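PDB 3WKY: prophenoloxidase b from Marsupenaeus japonicus, which probably oxidises monophenols and o-diphenols at a type 3 dicopper site once this prophenoloxidase zymogen has been activated. Local coordinates for residues F142-L154 with E165-L177. Numbering follows the deposited sequence. Where two conformers were deposited one is given.
Sequences FVPTFIINKAKKL and EVVVEWHSDETGL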
ATOM      1  N   PHE A 142     -21.884  17.649 -29.476  1.00 19.05           N
ATOM      2  CA  PHE A 142     -23.028  17.495 -28.580  1.00 17.52           C
ATOM      3  C   PHE A 142     -23.802  16.196 -28.801  1.00 24.05           C
ATOM      4  O   PHE A 142     -24.590  15.784 -27.952  1.00 28.99           O
ATOM      5  CB  PHE A 142     -23.982  18.698 -28.730  1.00 19.04           C
ATOM      6  CG  PHE A 142     -23.290  20.022 -28.628  1.00 18.46           C
ATOM      7  CD1 PHE A 142     -23.026  20.589 -27.381  1.00 18.03           C
ATOM      8  CD2 PHE A 142     -22.882  20.693 -29.770  1.00 19.74           C
ATOM      9  CE1 PHE A 142     -22.374  21.799 -27.281  1.00 23.35           C
ATOM     10  CE2 PHE A 142     -22.223  21.912 -29.677  1.00 15.97           C
ATOM     11  CZ  PHE A 142     -21.972  22.466 -28.425  1.00 19.33           C
ATOM     12  N   VAL A 143     -23.574  15.566 -29.949  1.00 19.21           N
ATOM     13  CA  VAL A 143     -24.359  14.407 -30.379  1.00 20.65           C
ATOM     14  C   VAL A 143     -23.425  13.194 -30.467  1.00 15.19           C
ATOM     15  O   VAL A 143     -22.335  13.305 -31.022  1.00 21.23           O
ATOM     16  CB  VAL A 143     -24.995  14.684 -31.767  1.00 26.00           C
ATOM     17  CG1 VAL A 143     -25.768  13.478 -32.276  1.00 25.15           C
ATOM     18  CG2 VAL A 143     -25.898  15.928 -31.705  1.00 24.90           C
ATOM     19  N   PRO A 144     -23.847  12.046 -29.905  1.00 19.67           N
ATOM     20  CA  PRO A 144     -22.939  10.891 -29.836  1.00 18.80           C
ATOM     21  C   PRO A 144     -22.498  10.413 -31.198  1.00 23.00           C
ATOM     22  O   PRO A 144     -23.239  10.525 -32.182  1.00 23.84           O
ATOM     23  CB  PRO A 144     -23.794   9.803 -29.189  1.00 19.11           C
ATOM     24  CG  PRO A 144     -24.861  10.547 -28.443  1.00 26.63           C
ATOM     25  CD  PRO A 144     -25.137  11.772 -29.253  1.00 23.65           C
ATOM     26  N   THR A 145     -21.289   9.875 -31.239  1.00 20.41           N
ATOM     27  CA  THR A 145     -20.711   9.302 -32.443  1.00 22.79           C
ATOM     28  C   THR A 145     -21.699   8.435 -33.216  1.00 24.70           C
ATOM     29  O   THR A 145     -21.874   8.609 -34.428  1.00 26.04           O
ATOM     30  CB  THR A 145     -19.514   8.434 -32.064  1.00 21.46           C
ATOM     31  OG1 THR A 145     -18.529   9.245 -31.402  1.00 20.24           O
ATOM     32  CG2 THR A 145     -18.905   7.774 -33.302  1.00 25.65           C
ATOM     33  N   PHE A 146     -22.359   7.517 -32.516  1.00 24.54           N
ATOM     34  CA  PHE A 146     -23.215   6.561 -33.200  0.51 29.58           C
ATOM     35  C   PHE A 146     -24.417   7.228 -33.865  1.00 32.46           C
ATOM     36  O   PHE A 146     -24.873   6.770 -34.911  1.00 28.67           O
ATOM     37  CB  PHE A 146     -23.607   5.381 -32.290  0.51 33.01           C
ATOM     38  CG  PHE A 146     -24.718   5.676 -31.308  0.51 31.92           C
ATOM     39  CD1 PHE A 146     -24.461   6.322 -30.112  0.51 35.47           C
ATOM     40  CD2 PHE A 146     -26.008   5.244 -31.560  0.51 35.11           C
ATOM     41  CE1 PHE A 146     -25.472   6.565 -29.197  0.51 29.69           C
ATOM     42  CE2 PHE A 146     -27.024   5.479 -30.650  0.51 42.32           C
ATOM     43  CZ  PHE A 146     -26.754   6.149 -29.469  0.51 38.44           C
ATOM     44  N   ILE A 147     -24.899   8.321 -33.283  1.00 27.11           N
ATOM     45  CA  ILE A 147     -26.027   9.051 -33.849  1.00 28.59           C
ATOM     46  C   ILE A 147     -25.638   9.835 -35.102  1.00 28.86           C
ATOM     47  O   ILE A 147     -26.375   9.844 -36.094  1.00 30.06           O
ATOM     48  CB  ILE A 147     -26.647   9.981 -32.811  1.00 28.19           C
ATOM     49  CG1 ILE A 147     -27.164   9.147 -31.646  1.00 31.38           C
ATOM     50  CG2 ILE A 147     -27.808  10.776 -33.414  1.00 25.47           C
ATOM     51  CD1 ILE A 147     -28.269   8.199 -32.071  1.00 40.19           C
ATOM     52  N   ILE A 148     -24.487  10.498 -35.057  1.00 23.03           N
ATOM     53  CA  ILE A 148     -23.959  11.162 -36.243  1.00 22.91           C
ATOM     54  C   ILE A 148     -23.733  10.138 -37.371  1.00 33.31           C
ATOM     55  O   ILE A 148     -24.072  10.395 -38.527  1.00 31.02           O
ATOM     56  CB  ILE A 148     -22.661  11.935 -35.933  1.00 25.21           C
ATOM     57  CG1 ILE A 148     -22.927  13.054 -34.917  1.00 25.58           C
ATOM     58  CG2 ILE A 148     -22.019  12.473 -37.215  1.00 26.01           C
ATOM     59  CD1 ILE A 148     -23.871  14.164 -35.408  1.00 25.76           C
ATOM     60  N   ASN A 149     -23.180   8.976 -37.028  1.00 29.47           N
ATOM     61  CA  ASN A 149     -22.954   7.937 -38.029  0.57 29.80           C
ATOM     62  C   ASN A 149     -24.270   7.373 -38.565  1.00 29.01           C
ATOM     63  O   ASN A 149     -24.392   7.101 -39.768  1.00 32.59           O
ATOM     64  CB  ASN A 149     -22.051   6.829 -37.482  0.57 28.20           C
ATOM     65  CG  ASN A 149     -20.642   7.313 -37.212  0.57 26.95           C
ATOM     66  OD1 ASN A 149     -20.205   8.318 -37.772  0.57 29.43           O
ATOM     67  ND2 ASN A 149     -19.921   6.600 -36.353  0.57 29.50           N
ATOM     68  N   LYS A 150     -25.259   7.231 -37.690  1.00 29.10           N
ATOM     69  CA  LYS A 150     -26.590   6.789 -38.099  1.00 34.18           C
ATOM     70  C   LYS A 150     -27.241   7.816 -39.026  1.00 38.96           C
ATOM     71  O   LYS A 150     -27.920   7.450 -39.983  1.00 34.68           O
ATOM     72  CB  LYS A 150     -27.481   6.538 -36.883  1.00 33.55           C
ATOM     73  CG  LYS A 150     -28.903   6.132 -37.230  1.00 39.69           C
ATOM     74  CD  LYS A 150     -29.723   5.829 -35.983  1.00 44.15           C
ATOM     75  CE  LYS A 150     -31.099   5.274 -36.351  1.00 56.64           C
ATOM     76  NZ  LYS A 150     -31.875   4.821 -35.154  1.00 53.04           N
ATOM     77  N   ALA A 151     -27.027   9.099 -38.742  1.00 32.58           N
ATOM     78  CA  ALA A 151     -27.544  10.170 -39.591  1.00 33.75           C
ATOM     79  C   ALA A 151     -26.957  10.155 -41.015  1.00 39.00           C
ATOM     80  O   ALA A 151     -27.678  10.409 -41.983  1.00 34.15           O
ATOM     81  CB  ALA A 151     -27.326  11.533 -38.933  1.00 32.49           C
ATOM     82  N   LYS A 152     -25.658   9.876 -41.138  1.00 31.85           N
ATOM     83  CA  LYS A 152     -24.999   9.814 -42.452  1.00 34.28           C
ATOM     84  C   LYS A 152     -25.573   8.672 -43.281  1.00 40.88           C
ATOM     85  O   LYS A 152     -25.737   8.784 -44.498  1.00 37.65           O
ATOM     86  CB  LYS A 152     -23.483   9.665 -42.297  1.00 31.21           C
ATOM     87  CG  LYS A 152     -22.859  10.851 -41.592  1.00 35.16           C
ATOM     88  CD  LYS A 152     -21.344  10.798 -41.537  1.00 35.76           C
ATOM     89  CE  LYS A 152     -20.806  12.201 -41.239  1.00 44.05           C
ATOM     90  NZ  LYS A 152     -19.331  12.249 -41.052  1.00 58.92           N
ATOM     91  N   LYS A 153     -25.873   7.579 -42.591  1.00 36.20           N
ATOM     92  CA  LYS A 153     -26.509   6.420 -43.197  0.53 41.26           C
ATOM     93  C   LYS A 153     -27.901   6.787 -43.713  1.00 43.51           C
ATOM     94  O   LYS A 153     -28.224   6.559 -44.881  1.00 39.37           O
ATOM     95  CB  LYS A 153     -26.617   5.321 -42.146  0.53 40.80           C
ATOM     96  CG  LYS A 153     -26.882   3.931 -42.670  0.53 44.75           C
ATOM     97  CD  LYS A 153     -26.751   2.942 -41.519  0.53 50.96           C
ATOM     98  CE  LYS A 153     -26.888   1.500 -41.971  0.53 52.27           C
ATOM     99  NZ  LYS A 153     -26.469   0.568 -40.886  0.53 57.08           N
ATOM    100  N   LEU A 154     -28.713   7.354 -42.827  1.00 33.05           N
ATOM    101  CA  LEU A 154     -30.073   7.765 -43.153  1.00 38.88           C
ATOM    102  C   LEU A 154     -30.103   8.818 -44.258  1.00 40.66           C
ATOM    103  O   LEU A 154     -31.009   8.827 -45.090  1.00 40.99           O
ATOM    104  CB  LEU A 154     -30.777   8.290 -41.898  1.00 36.26           C
ATOM    105  CG  LEU A 154     -31.615   7.302 -41.080  1.00 40.06           C
ATOM    106  CD1 LEU A 154     -30.879   6.002 -40.844  1.00 50.89           C
ATOM    107  CD2 LEU A 154     -32.026   7.923 -39.752  1.00 43.24           C
ATOM    108  N   GLU A 165     -35.633  15.342 -46.308  1.00 45.61           N
ATOM    109  CA  GLU A 165     -35.486  15.527 -44.868  1.00 45.01           C
ATOM    110  C   GLU A 165     -35.378  14.199 -44.138  1.00 48.62           C
ATOM    111  O   GLU A 165     -36.053  13.227 -44.484  1.00 45.78           O
ATOM    112  CB  GLU A 165     -36.660  16.324 -44.293  1.00 38.77           C
ATOM    113  CG  GLU A 165     -36.764  17.749 -44.795  1.00 44.72           C
ATOM    114  CD  GLU A 165     -37.868  18.526 -44.104  1.00 58.06           C
ATOM    115  OE1 GLU A 165     -37.717  18.840 -42.904  1.00 50.01           O
ATOM    116  OE2 GLU A 165     -38.889  18.815 -44.762  1.00 66.95           O
ATOM    117  N   VAL A 166     -34.520  14.162 -43.127  1.00 38.65           N
ATOM    118  CA  VAL A 166     -34.460  13.018 -42.233  1.00 39.81           C
ATOM    119  C   VAL A 166     -34.349  13.532 -40.798  1.00 41.72           C
ATOM    120  O   VAL A 166     -33.827  14.622 -40.558  1.00 37.71           O
ATOM    121  CB  VAL A 166     -33.287  12.074 -42.586  1.00 46.30           C
ATOM    122  CG1 VAL A 166     -31.960  12.770 -42.388  1.00 42.39           C
ATOM    123  CG2 VAL A 166     -33.347  10.812 -41.757  1.00 49.68           C
ATOM    124  N   VAL A 167     -34.879  12.769 -39.850  1.00 49.67           N
ATOM    125  CA  VAL A 167     -34.754  13.110 -38.441  1.00 41.79           C
ATOM    126  C   VAL A 167     -34.128  11.924 -37.732  1.00 45.65           C
ATOM    127  O   VAL A 167     -34.539  10.782 -37.946  1.00 52.31           O
ATOM    128  CB  VAL A 167     -36.118  13.434 -37.810  1.00 46.08           C
ATOM    129  CG1 VAL A 167     -35.957  13.772 -36.333  1.00 49.39           C
ATOM    130  CG2 VAL A 167     -36.785  14.589 -38.540  1.00 43.32           C
ATOM    131  N   VAL A 168     -33.110  12.181 -36.919  1.00 36.98           N
ATOM    132  CA  VAL A 168     -32.552  11.131 -36.077  1.00 37.44           C
ATOM    133  C   VAL A 168     -32.643  11.568 -34.614  1.00 39.34           C
ATOM    134  O   VAL A 168     -32.598  12.766 -34.322  1.00 35.47           O
ATOM    135  CB  VAL A 168     -31.100  10.769 -36.483  1.00 37.74           C
ATOM    136  CG1 VAL A 168     -30.122  11.855 -36.068  1.00 35.41           C
ATOM    137  CG2 VAL A 168     -30.704   9.437 -35.893  1.00 44.92           C
ATOM    138  N   GLU A 169     -32.800  10.610 -33.703  1.00 48.97           N
ATOM    139  CA  GLU A 169     -32.893  10.934 -32.281  1.00 40.22           C
ATOM    140  C   GLU A 169     -32.180   9.930 -31.378  1.00 51.21           C
ATOM    141  O   GLU A 169     -31.847   8.825 -31.808  1.00 48.93           O
ATOM    142  CB  GLU A 169     -34.351  11.101 -31.859  1.00 50.62           C
ATOM    143  CG  GLU A 169     -35.115   9.814 -31.636  1.00 61.28           C
ATOM    144  CD  GLU A 169     -36.482  10.069 -31.021  1.00 70.87           C
ATOM    145  OE1 GLU A 169     -37.498   9.745 -31.674  1.00 78.07           O
ATOM    146  OE2 GLU A 169     -36.538  10.596 -29.886  1.00 69.79           O
ATOM    147  N   TRP A 170     -31.937  10.326 -30.129  1.00 43.89           N
ATOM    148  CA  TRP A 170     -31.300   9.428 -29.170  0.58 45.55           C
ATOM    149  C   TRP A 170     -31.766   9.669 -27.745  1.00 51.35           C
ATOM    150  O   TRP A 170     -32.511  10.613 -27.474  1.00 47.16           O
ATOM    151  CB  TRP A 170     -29.774   9.507 -29.255  0.58 44.61           C
ATOM    152  CG  TRP A 170     -29.112  10.471 -28.316  0.58 36.24           C
ATOM    153  CD1 TRP A 170     -28.607  10.194 -27.081  0.58 35.59           C
ATOM    154  CD2 TRP A 170     -28.846  11.855 -28.560  0.58 34.73           C
ATOM    155  NE1 TRP A 170     -28.055  11.328 -26.532  0.58 34.54           N
ATOM    156  CE2 TRP A 170     -28.186  12.360 -27.422  0.58 30.98           C
ATOM    157  CE3 TRP A 170     -29.105  12.717 -29.629  0.58 36.59           C
ATOM    158  CZ2 TRP A 170     -27.788  13.693 -27.322  0.58 32.34           C
ATOM    159  CZ3 TRP A 170     -28.707  14.038 -29.528  0.58 35.79           C
ATOM    160  CH2 TRP A 170     -28.056  14.512 -28.383  0.58 30.40           C
ATOM    161  N   HIS A 171     -31.338   8.781 -26.849  1.00 46.98           N
ATOM    162  CA  HIS A 171     -31.772   8.785 -25.456  0.55 52.73           C
ATOM    163  C   HIS A 171     -30.577   8.525 -24.537  1.00 56.76           C
ATOM    164  O   HIS A 171     -29.573   7.953 -24.970  1.00 48.70           O
ATOM    165  CB  HIS A 171     -32.842   7.708 -25.261  0.55 53.65           C
ATOM    166  CG  HIS A 171     -33.448   7.682 -23.894  0.55 53.98           C
ATOM    167  ND1 HIS A 171     -32.926   6.923 -22.861  0.55 56.59           N
ATOM    168  CD2 HIS A 171     -34.539   8.293 -23.385  0.55 54.26           C
ATOM    169  CE1 HIS A 171     -33.659   7.084 -21.785  0.55 53.16           C
ATOM    170  NE2 HIS A 171     -34.655   7.911 -22.070  0.55 56.20           N
ATOM    171  N   SER A 172     -30.690   8.935 -23.274  1.00 54.53           N
ATOM    172  CA  SER A 172     -29.608   8.762 -22.297  1.00 62.84           C
ATOM    173  C   SER A 172     -29.254   7.292 -22.062  1.00 52.22           C
ATOM    174  O   SER A 172     -28.103   6.971 -21.764  1.00 56.75           O
ATOM    175  CB  SER A 172     -29.956   9.442 -20.968  1.00 60.44           C
ATOM    176  OG  SER A 172     -31.070   8.815 -20.357  1.00 60.00           O
ATOM    177  N   ASP A 173     -30.239   6.408 -22.224  1.00 61.16           N
ATOM    178  CA  ASP A 173     -30.047   4.951 -22.139  1.00 64.09           C
ATOM    179  C   ASP A 173     -28.961   4.418 -23.080  1.00 57.70           C
ATOM    180  O   ASP A 173     -28.782   3.207 -23.191  1.00 62.48           O
ATOM    181  CB  ASP A 173     -31.355   4.210 -22.474  1.00 64.31           C
ATOM    182  CG  ASP A 173     -32.309   4.114 -21.292  1.00 76.69           C
ATOM    183  OD1 ASP A 173     -31.838   4.083 -20.134  1.00 93.34           O
ATOM    184  OD2 ASP A 173     -33.538   4.054 -21.524  1.00 88.34           O
ATOM    185  N   GLU A 174     -28.242   5.313 -23.752  1.00 62.73           N
ATOM    186  CA  GLU A 174     -27.355   4.914 -24.838  1.00 61.21           C
ATOM    187  C   GLU A 174     -25.896   5.381 -24.706  1.00 54.33           C
ATOM    188  O   GLU A 174     -25.093   5.119 -25.600  1.00 57.22           O
ATOM    189  CB  GLU A 174     -27.942   5.374 -26.182  1.00 60.55           C
ATOM    190  CG  GLU A 174     -29.368   4.875 -26.442  1.00 62.38           C
ATOM    191  CD  GLU A 174     -30.036   5.544 -27.637  1.00 67.38           C
ATOM    192  OE1 GLU A 174     -31.042   6.257 -27.432  1.00 62.68           O
ATOM    193  OE2 GLU A 174     -29.570   5.345 -28.781  1.00 68.38           O
ATOM    194  N   THR A 175     -25.544   6.048 -23.608  1.00 51.03           N
ATOM    195  CA  THR A 175     -24.170   6.569 -23.434  1.00 37.51           C
ATOM    196  C   THR A 175     -23.516   6.154 -22.109  1.00 45.33           C
ATOM    197  O   THR A 175     -22.419   6.608 -21.760  1.00 40.83           O
ATOM    198  CB  THR A 175     -24.136   8.100 -23.528  1.00 48.68           C
ATOM    199  OG1 THR A 175     -25.050   8.667 -22.568  1.00 54.18           O
ATOM    200  CG2 THR A 175     -24.525   8.553 -24.933  1.00 58.57           C
ATOM    201  N   GLY A 176     -24.200   5.289 -21.375  1.00 41.89           N
ATOM    202  CA  GLY A 176     -23.762   4.869 -20.056  1.00 32.02           C
ATOM    203  C   GLY A 176     -24.946   4.125 -19.486  1.00 32.52           C
ATOM    204  O   GLY A 176     -26.052   4.216 -20.027  1.00 31.58           O
ATOM    205  N   LEU A 177     -24.732   3.377 -18.413  1.00 23.61           N
ATOM    206  CA  LEU A 177     -25.802   2.564 -17.853  1.00 23.16           C
ATOM    207  C   LEU A 177     -26.111   3.048 -16.444  1.00 24.09           C
ATOM    208  O   LEU A 177     -25.356   2.761 -15.514  1.00 23.50           O
ATOM    209  CB  LEU A 177     -25.361   1.097 -17.830  1.00 26.41           C
ATOM    210  CG  LEU A 177     -26.355   0.063 -17.306  1.00 31.10           C
ATOM    211  CD1 LEU A 177     -27.660   0.164 -18.075  1.00 37.96           C
ATOM    212  CD2 LEU A 177     -25.756  -1.325 -17.446  1.00 27.74           C
TER
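Pro144 lies over one face of the Trp170 indole. Its CD stands 3.7 Å from the centroid of the six-membered ring and 14° off the ring normal, a CH-pi contact. Pro144 CG sits beside it, nearer the pyrrole part of the indole. Val143 meets the benzo end obliquely, with CG2 4.0 Å from Trp170 CZ3. The Phe146 ring is approached at its edge, near its plane, by Glu174 OE2; the ring and carboxylate planes are 58° apart. Glu174 OE1 accepts a weak hydrogen bond from the backbone N of His171. Ile147 CG1 lies over one face of the Phe146 ring. Ile147 CD1 reaches Trp170 CB at 3.5 Å, while Ile147 CG2 turns to Val168. With CG2 anti to the backbone N and CG1 anti to the carbonyl carbon (chi1 -61°), Ile147 touches both residues at once. Helix 145-160 here packs nearly antiparallel to strand 165-169, with segment axes 8.7 Å apart at closest approach. The strand is the outermost on its side of a mixed sheet within this chain and pairs with strand 472-481 of the Ig-like domain. The contact thus joins a helix of the copper-containing domain to that sheet. Val168 CG1 fits between Ile147 CG2 and Ala151 CB, and its CG2 meets the extended Lys150 chain at CD, 3.7 Å away. Replacing Ile147 by an alanine would remove CG1, CG2 and CD1, and is likely to open a gap between Val168 and Trp170 and take the cover from one face of the Phe146 ring. Further along, Leu154 CB rests 3.6 Å from Val166 CG2.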